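Local coordinates for protein xylulose kinase (Bifidobacterium adolescentis ATCC 15703, PDB 3I8B) that probably phosphorylates D-xylulose at the expense of ATP, giving D-xylulose 5-phosphate and ADP, as a member of the FGGY family of carbohydrate kinases, at residues A[12-17]-A[71-76]. Numbering follows the deposited sequence.
Sequences TSTQSC and GGQQHG
In the N-terminal actin-like ATPase domain of this FGGY kinase, Thr12 pairs with Gly72 where two parallel strands, 6-12 and 65-72, end side by side in the central sheet and run on into loops next to the predicted substrate site. The ladder closes with two backbone bonds: Thr12 N gives its hydrogen to Gly71 O at 2.9 Å, and Gln73 N returns one to Thr12 O at 3.0 Å. Gly72 offers only hydrogen where a side chain would meet Thr12 CG2, which rests 3.8 Å from Gly72 CA.

Beyond the last bridge the pairing passes to side chains. Gln73 CG lies between its own backbone N and carbonyl carbon (chi1 46°), and the extended chain beyond it carries the amide across to the 13-16 turn, where Ser13 OG accepts from Ser16 N, an ST motif. There Thr14 OG1 donates to Gln73 OE1 from above the carbonyl plane, and is also hydrogen-bonded with Trp93 NE1. Gln73 directly precedes Gln74 and His75, predicted to bind the substrate, and itself lies near the predicted proton acceptor Asp274. On the other branch of the amide, Gln73 NE2 donates to a water 2.8 Å away that also bonds Thr12 OG1. A leucine in place of Gln73 would probably leave Thr14 OG1 without this acceptor and that water without its amide donor. At a longer 3.3 Å, Gln73 NE2 also donates to a second water, which in turn donates to Thr14 O.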
loop_
_atom_site.group_PDB
_atom_site.type_symbol
_atom_site.label_atom_id
_atom_site.label_comp_id
_atom_site.label_asym_id
_atom_site.label_seq_id
_atom_site.Cartn_x
_atom_site.Cartn_y
_atom_site.Cartn_z
ATOM N N THR A 12 9.268 5.869 6.262
ATOM C CA THR A 12 9.888 6.508 5.107
ATOM C C THR A 12 8.887 6.470 3.938
ATOM O O THR A 12 8.681 5.440 3.304
ATOM C CB THR A 12 11.252 5.876 4.777
ATOM O OG1 THR A 12 11.884 6.603 3.720
ATOM C CG2 THR A 12 11.114 4.387 4.382
ATOM N N SER A 13 8.226 7.598 3.705
ATOM C CA SER A 13 7.196 7.695 2.679
ATOM C C SER A 13 7.764 8.431 1.476
ATOM O O SER A 13 8.899 8.894 1.509
ATOM C CB SER A 13 5.984 8.462 3.214
ATOM O OG SER A 13 6.331 9.827 3.482
ATOM N N THR A 14 6.983 8.539 0.403
ATOM C CA THR A 14 7.448 9.277 -0.756
ATOM C C THR A 14 7.915 10.673 -0.339
ATOM O O THR A 14 9.000 11.127 -0.724
ATOM C CB THR A 14 6.354 9.342 -1.831
ATOM O OG1 THR A 14 5.926 8.006 -2.135
ATOM C CG2 THR A 14 6.881 10.008 -3.091
ATOM N N GLN A 15 7.121 11.338 0.492
ATOM C CA GLN A 15 7.351 12.751 0.763
ATOM C C GLN A 15 8.357 13.078 1.853
ATOM O O GLN A 15 9.014 14.124 1.786
ATOM C CB GLN A 15 6.026 13.469 1.017
ATOM C CG GLN A 15 5.264 13.711 -0.271
ATOM C CD GLN A 15 3.819 14.095 -0.031
ATOM O OE1 GLN A 15 3.387 15.193 -0.394
ATOM N NE2 GLN A 15 3.060 13.193 0.583
ATOM N N SER A 16 8.503 12.182 2.828
ATOM C CA SER A 16 9.332 12.478 3.984
ATOM C C SER A 16 9.699 11.236 4.806
ATOM O O SER A 16 9.179 10.140 4.585
ATOM C CB SER A 16 8.599 13.466 4.899
ATOM O OG SER A 16 7.517 12.828 5.567
ATOM N N CYS A 17 10.596 11.442 5.768
ATOM C CA CYS A 17 10.908 10.431 6.753
ATOM C C CYS A 17 10.424 10.895 8.133
ATOM O O CYS A 17 10.685 12.017 8.539
ATOM C CB CYS A 17 12.407 10.168 6.790
ATOM S SG CYS A 17 12.829 8.601 7.602
ATOM N N GLY A 71 8.618 1.285 8.240
ATOM C CA GLY A 71 7.498 1.154 7.330
ATOM C C GLY A 71 7.844 1.996 6.115
ATOM O O GLY A 71 8.328 3.114 6.269
ATOM N N GLY A 72 7.619 1.471 4.911
ATOM C CA GLY A 72 8.049 2.163 3.715
ATOM C C GLY A 72 7.006 2.268 2.616
ATOM O O GLY A 72 6.099 1.426 2.506
ATOM N N GLN A 73 7.139 3.300 1.790
ATOM C CA GLN A 73 6.345 3.365 0.562
ATOM C C GLN A 73 6.561 2.048 -0.202
ATOM O O GLN A 73 7.687 1.571 -0.302
ATOM C CB GLN A 73 6.756 4.572 -0.293
ATOM C CG GLN A 73 8.262 4.751 -0.451
ATOM C CD GLN A 73 8.615 5.853 -1.440
ATOM O OE1 GLN A 73 7.980 5.982 -2.488
ATOM N NE2 GLN A 73 9.627 6.653 -1.112
ATOM N N GLN A 74 5.484 1.456 -0.722
ATOM C CA GLN A 74 5.571 0.142 -1.359
ATOM C C GLN A 74 6.253 0.180 -2.728
ATOM O O GLN A 74 6.392 1.248 -3.322
ATOM C CB GLN A 74 4.185 -0.504 -1.469
ATOM C CG GLN A 74 3.487 -0.750 -0.118
ATOM C CD GLN A 74 2.417 -1.841 -0.178
ATOM O OE1 GLN A 74 2.676 -2.987 -0.595
ATOM N NE2 GLN A 74 1.212 -1.499 0.255
ATOM N N HIS A 75 6.714 -0.986 -3.192
ATOM C CA HIS A 75 7.064 -1.221 -4.606
ATOM C C HIS A 75 8.384 -0.609 -5.097
ATOM O O HIS A 75 9.044 -1.177 -5.965
ATOM C CB HIS A 75 5.906 -0.775 -5.528
ATOM C CG HIS A 75 4.557 -1.244 -5.073
ATOM N ND1 HIS A 75 3.536 -0.379 -4.734
ATOM C CD2 HIS A 75 4.063 -2.492 -4.889
ATOM C CE1 HIS A 75 2.468 -1.071 -4.376
ATOM N NE2 HIS A 75 2.767 -2.356 -4.449
ATOM N N GLY A 76 8.766 0.545 -4.551
ATOM C CA GLY A 76 9.936 1.248 -5.045
ATOM C C GLY A 76 11.114 0.331 -5.328
ATOM O O GLY A 76 11.586 -0.410 -4.443
HETATM O O HOH W 1 11.396 5.936 0.973
HETATM O O HOH W 2 10.772 9.557 -2.145
#